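Local coordinates for aerobactin synthase IucC (Klebsiella pneumoniae, PDB 6CN7), which probably catalyses the ATP-dependent attachment of a second N-acetyl-N-hydroxylysine to citryl-N-acetyl-N-hydroxylysine, the step that completes the siderophore aerobactin, at residues Pro44-Arg49 with Leu80-Pro85; Asp454-Met459 with Ala531-Phe536. The protein carries 5 engineered substitutions. One frame throughout, in Å; residues are numbered along the deposited sequence.

Contact 1 (Pro44-Arg49 with Leu80-Pro85)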
# COMPACT_ATOMS: atom_id res chain seq x y z
N PRO A 44 25.41 -4.32 -27.69
CA PRO A 44 24.87 -5.43 -28.48
C PRO A 44 23.53 -5.04 -29.10
O PRO A 44 22.59 -4.67 -28.39
CB PRO A 44 24.72 -6.56 -27.45
CG PRO A 44 25.63 -6.20 -26.33
CD PRO A 44 25.64 -4.70 -26.28
N GLY A 45 23.46 -5.12 -30.42
CA GLY A 45 22.21 -4.86 -31.11
C GLY A 45 21.77 -3.42 -31.16
O GLY A 45 20.59 -3.16 -31.45
N ALA A 46 22.65 -2.47 -30.88
CA ALA A 46 22.28 -1.06 -31.01
C ALA A 46 23.53 -0.20 -30.96
O ALA A 46 24.52 -0.56 -30.32
CB ALA A 46 21.29 -0.63 -29.92
N GLN A 47 23.47 0.93 -31.66
CA GLN A 47 24.53 1.92 -31.66
C GLN A 47 23.92 3.29 -31.40
O GLN A 47 22.95 3.68 -32.06
CB GLN A 47 25.29 1.94 -33.00
CG GLN A 47 26.31 3.07 -33.11
CD GLN A 47 26.96 3.13 -34.47
OE1 GLN A 47 26.29 3.32 -35.49
NE2 GLN A 47 28.28 2.97 -34.50
N TRP A 48 24.49 4.02 -30.45
CA TRP A 48 24.06 5.36 -30.11
C TRP A 48 25.07 6.36 -30.64
O TRP A 48 26.27 6.24 -30.36
CB TRP A 48 23.90 5.52 -28.59
CG TRP A 48 22.74 4.76 -28.06
CD1 TRP A 48 22.74 3.48 -27.58
CD2 TRP A 48 21.39 5.23 -27.95
NE1 TRP A 48 21.48 3.12 -27.18
CE2 TRP A 48 20.63 4.18 -27.40
CE3 TRP A 48 20.75 6.43 -28.26
CZ2 TRP A 48 19.26 4.29 -27.15
CZ3 TRP A 48 19.40 6.55 -28.01
CH2 TRP A 48 18.67 5.48 -27.46
N ARG A 49 24.60 7.33 -31.42
CA ARG A 49 25.43 8.38 -31.98
C ARG A 49 24.94 9.73 -31.46
O ARG A 49 23.75 9.92 -31.22
CB ARG A 49 25.40 8.35 -33.51
CG ARG A 49 25.94 7.05 -34.09
CD ARG A 49 25.87 6.99 -35.61
NE ARG A 49 26.73 7.98 -36.25
CZ ARG A 49 26.32 9.08 -36.86
NH1 ARG A 49 25.02 9.37 -36.93
NH2 ARG A 49 27.20 9.91 -37.40
N LEU A 80 17.36 0.85 -21.48
CA LEU A 80 17.38 -0.09 -20.37
C LEU A 80 17.32 -1.53 -20.86
O LEU A 80 18.05 -2.40 -20.36
CB LEU A 80 16.23 0.20 -19.41
CG LEU A 80 16.11 -0.69 -18.17
CD1 LEU A 80 17.39 -0.66 -17.34
CD2 LEU A 80 14.92 -0.26 -17.32
N MET A 81 16.47 -1.80 -21.85
CA MET A 81 16.41 -3.15 -22.42
C MET A 81 17.72 -3.52 -23.11
O MET A 81 18.12 -4.68 -23.08
CB MET A 81 15.24 -3.25 -23.40
CG MET A 81 13.87 -3.06 -22.76
SD MET A 81 13.55 -4.20 -21.40
CE MET A 81 13.58 -5.78 -22.24
N GLN A 82 18.39 -2.55 -23.73
CA GLN A 82 19.68 -2.82 -24.35
C GLN A 82 20.77 -3.09 -23.31
O GLN A 82 21.79 -3.69 -23.66
CB GLN A 82 20.10 -1.64 -25.23
CG GLN A 82 19.17 -1.38 -26.40
CD GLN A 82 19.47 -0.06 -27.09
OE1 GLN A 82 20.28 0.73 -26.62
NE2 GLN A 82 18.81 0.18 -28.22
N LEU A 83 20.57 -2.68 -22.06
CA LEU A 83 21.56 -2.89 -21.02
C LEU A 83 21.41 -4.22 -20.30
O LEU A 83 22.30 -4.60 -19.53
CB LEU A 83 21.50 -1.77 -19.99
CG LEU A 83 21.86 -0.36 -20.47
CD1 LEU A 83 21.58 0.66 -19.39
CD2 LEU A 83 23.31 -0.30 -20.91
N LYS A 84 20.30 -4.94 -20.51
CA LYS A 84 20.10 -6.22 -19.83
C LYS A 84 21.26 -7.18 -20.04
O LYS A 84 21.73 -7.77 -19.06
CB LYS A 84 18.77 -6.83 -20.27
CG LYS A 84 18.40 -8.12 -19.55
CD LYS A 84 17.05 -8.63 -20.02
CE LYS A 84 16.69 -9.97 -19.39
NZ LYS A 84 15.36 -10.43 -19.86
N PRO A 85 21.76 -7.39 -21.26
CA PRO A 85 22.95 -8.25 -21.41
C PRO A 85 24.20 -7.62 -20.82
O PRO A 85 25.03 -8.33 -20.23
CB PRO A 85 23.07 -8.44 -22.93
CG PRO A 85 21.79 -7.91 -23.51
CD PRO A 85 21.31 -6.87 -22.56

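Contact 2 (Asp454-Met459 with Ala531-Phe536)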
# COMPACT_ATOMS: atom_id res chain seq x y z
N ASP A 454 44.17 5.66 12.22
CA ASP A 454 45.25 6.23 13.01
C ASP A 454 44.69 6.89 14.27
O ASP A 454 43.56 7.37 14.29
CB ASP A 454 46.03 7.25 12.19
CG ASP A 454 46.63 6.65 10.93
OD1 ASP A 454 46.42 5.45 10.69
OD2 ASP A 454 47.32 7.39 10.19
N ALA A 455 45.50 6.91 15.32
CA ALA A 455 45.11 7.49 16.60
C ALA A 455 45.61 8.92 16.66
O ALA A 455 46.79 9.17 16.94
CB ALA A 455 45.65 6.66 17.76
N PHE A 456 44.72 9.87 16.38
CA PHE A 456 45.05 11.29 16.47
C PHE A 456 44.79 11.78 17.89
O PHE A 456 43.73 11.48 18.45
CB PHE A 456 44.22 12.11 15.49
CG PHE A 456 44.57 11.88 14.04
CD1 PHE A 456 45.63 11.06 13.67
CD2 PHE A 456 43.83 12.49 13.04
CE1 PHE A 456 45.94 10.86 12.34
CE2 PHE A 456 44.13 12.30 11.71
CZ PHE A 456 45.19 11.48 11.36
N PRO A 457 45.71 12.53 18.51
CA PRO A 457 45.40 13.11 19.82
C PRO A 457 44.12 13.94 19.81
O PRO A 457 43.36 13.91 20.78
CB PRO A 457 46.63 13.98 20.13
CG PRO A 457 47.72 13.40 19.30
CD PRO A 457 47.07 12.87 18.06
N GLU A 458 43.87 14.67 18.72
CA GLU A 458 42.69 15.50 18.62
C GLU A 458 41.40 14.70 18.64
O GLU A 458 40.32 15.29 18.72
CB GLU A 458 42.75 16.34 17.34
CG GLU A 458 43.98 17.23 17.22
CD GLU A 458 45.17 16.52 16.59
OE1 GLU A 458 45.13 15.28 16.46
OE2 GLU A 458 46.14 17.21 16.20
N MET A 459 41.48 13.37 18.58
CA MET A 459 40.30 12.51 18.62
C MET A 459 40.02 11.94 20.01
O MET A 459 38.98 11.30 20.19
CB MET A 459 40.46 11.35 17.64
CG MET A 459 39.64 11.50 16.38
SD MET A 459 39.79 10.06 15.29
CE MET A 459 38.86 8.87 16.24
N ALA A 531 50.26 15.25 3.93
CA ALA A 531 50.80 14.14 3.16
C ALA A 531 49.94 12.89 3.33
O ALA A 531 49.77 12.11 2.39
CB ALA A 531 52.24 13.86 3.58
N LEU A 532 49.40 12.70 4.53
CA LEU A 532 48.56 11.53 4.80
C LEU A 532 47.21 11.64 4.09
O LEU A 532 46.62 10.61 3.74
CB LEU A 532 48.36 11.38 6.31
CG LEU A 532 47.61 10.14 6.80
CD1 LEU A 532 48.39 8.87 6.49
CD2 LEU A 532 47.34 10.26 8.29
N PHE A 533 46.72 12.86 3.87
CA PHE A 533 45.45 13.06 3.17
C PHE A 533 45.65 13.94 1.94
O PHE A 533 45.04 15.02 1.85
CB PHE A 533 44.42 13.71 4.10
CG PHE A 533 44.05 12.88 5.29
CD1 PHE A 533 43.32 11.71 5.13
CD2 PHE A 533 44.39 13.29 6.56
CE1 PHE A 533 42.97 10.95 6.23
CE2 PHE A 533 44.05 12.53 7.67
CZ PHE A 533 43.33 11.36 7.50
N SER A 534 46.48 13.51 1.00
CA SER A 534 46.86 14.37 -0.11
C SER A 534 45.77 14.39 -1.18
O SER A 534 45.30 13.34 -1.62
CB SER A 534 48.18 13.90 -0.73
OG SER A 534 48.44 14.59 -1.94
N LEU A 535 45.39 15.60 -1.59
CA LEU A 535 44.44 15.80 -2.68
C LEU A 535 45.13 16.11 -4.00
O LEU A 535 44.45 16.44 -4.97
CB LEU A 535 43.47 16.93 -2.33
CG LEU A 535 42.61 16.72 -1.08
CD1 LEU A 535 41.90 18.01 -0.71
CD2 LEU A 535 41.60 15.60 -1.30
N PHE A 536 46.46 15.99 -4.06
CA PHE A 536 47.22 16.37 -5.24
C PHE A 536 48.04 15.21 -5.80
O PHE A 536 48.99 15.44 -6.56
CB PHE A 536 48.12 17.56 -4.93
CG PHE A 536 47.36 18.81 -4.58
CD1 PHE A 536 46.99 19.06 -3.27
CD2 PHE A 536 47.01 19.72 -5.56
CE1 PHE A 536 46.28 20.20 -2.94
CE2 PHE A 536 46.31 20.86 -5.24
CZ PHE A 536 45.94 21.11 -3.93

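Contact 1 (Pro44-Arg49 with Leu80-Pro85)
Trp48 and Gln82 each set CG opposite their own carbonyl carbon (chi1 of Gln82 -63°), and from there the indole and the extended glutamine chain reach across the gap between strand 46-54 and helix 76-87. Beyond CG the glutamine runs straight out, so its amide meets the strand well away from the helix backbone. The ring nitrogen NE1 of Trp48 donates to OE1 of Gln82 at 2.7 Å. The bond is bent moderately, 157° at the hydrogen. The donor lies in the carbonyl plane on a lone pair of OE1, while OE1 sits close to the indole plane. OE1 thus meets the indole at its NE1 edge, with the amide plane turned 61° from the ring. The other arm of the same amide lies against Ala46, whose CB is 3.1 Å from Gln82 NE2, a tight, non-bonded contact that carries little weight at this resolution. One amide thus spans two alternate residues of the strand that face the helix, Ala46 and Trp48, while Gln47 between them points the other way. NE2 is hydrogen-bonded elsewhere in the structure, so both ends of the amide are held and its rotation is restrained. Cys69 touches Ala46, Trp48 and Gln82 alike, and Val16 and Leu20 of helix 4-25 pack on the buried indole. Helix and strand meet here as a small helix-on-sheet layer: the four-stranded antiparallel sheet of the N-terminal region turns one face of strand 46-54 to helices 4-25 and 76-87.

Contact 2 (Asp454-Met459 with Ala531-Phe536)
Apolar contacts do most of the joining, and Phe456 is their hub: its CZ corner meets both Leu532 and Phe533. CD2 of Leu532 comes to 3.9 Å from CZ of Phe456, at the ring's edge and in its plane. CE2 of Phe533 lies 4.0 Å from the same CZ of Phe456. It sits at the edge of the Phe456 ring, near its plane, and CZ of Phe456 is placed likewise against the Phe533 ring; the two side chains come from opposite directions. Leu532 reaches the loop because its CG stands opposite the backbone N (chi1 -175°), which carries the methyl branches out from the helix end. Phe533 has the other setting (chi1 -63°), and although its CB does not head for the loop, the far rim of its ring does.

In the fold, the contact links the loop between strand 449-452 and helix 464-467 to the C-terminal end of helix 527-532, where Phe533 is the first residue to leave helical backbone angles. Both pieces fall within the FhuF-like family region. Ala475 and Ile479 of helix 475-499 touch Phe533, and Val452 does too.

A polar group borders this apolar patch: OD2 of Asp454 is 3.4 Å from CD2 of Leu532, a carboxylate oxygen against a methyl group.

Charged pairing is made by Arg529, one turn back on the helix, which forms a salt bridge with Glu458 and a cation-pi contact with Phe456. Backbone bonding shapes the loop itself: Met459 N donates to Phe456 O at 2.9 Å, at the 3-10 turn that follows the aromatic residue.

Overall arrangement
Contacts 1 and 2 share no helix or strand and do not touch; their centres are 45 Å apart and their nearest atoms about 31 Å. Both are partly buried, and both lie well away from the middle of the chain, about 30 Å and 26 Å from its centre. Contact 1 fastens a sheet strand to a helix in the N-terminal region through one side-chain hydrogen bond and a small Ala46-Gln82 contact. Contact 2, in the FhuF-like region, joins a loop to a helix end through aromatic and leucine side chains, with the Asp454 carboxylate at its border and an arginine close by. Contact 1 has one buried aromatic, Trp48, and contact 2 has two, Phe456 and Phe533; only in contact 1 does a ring donate a hydrogen bond across the segments.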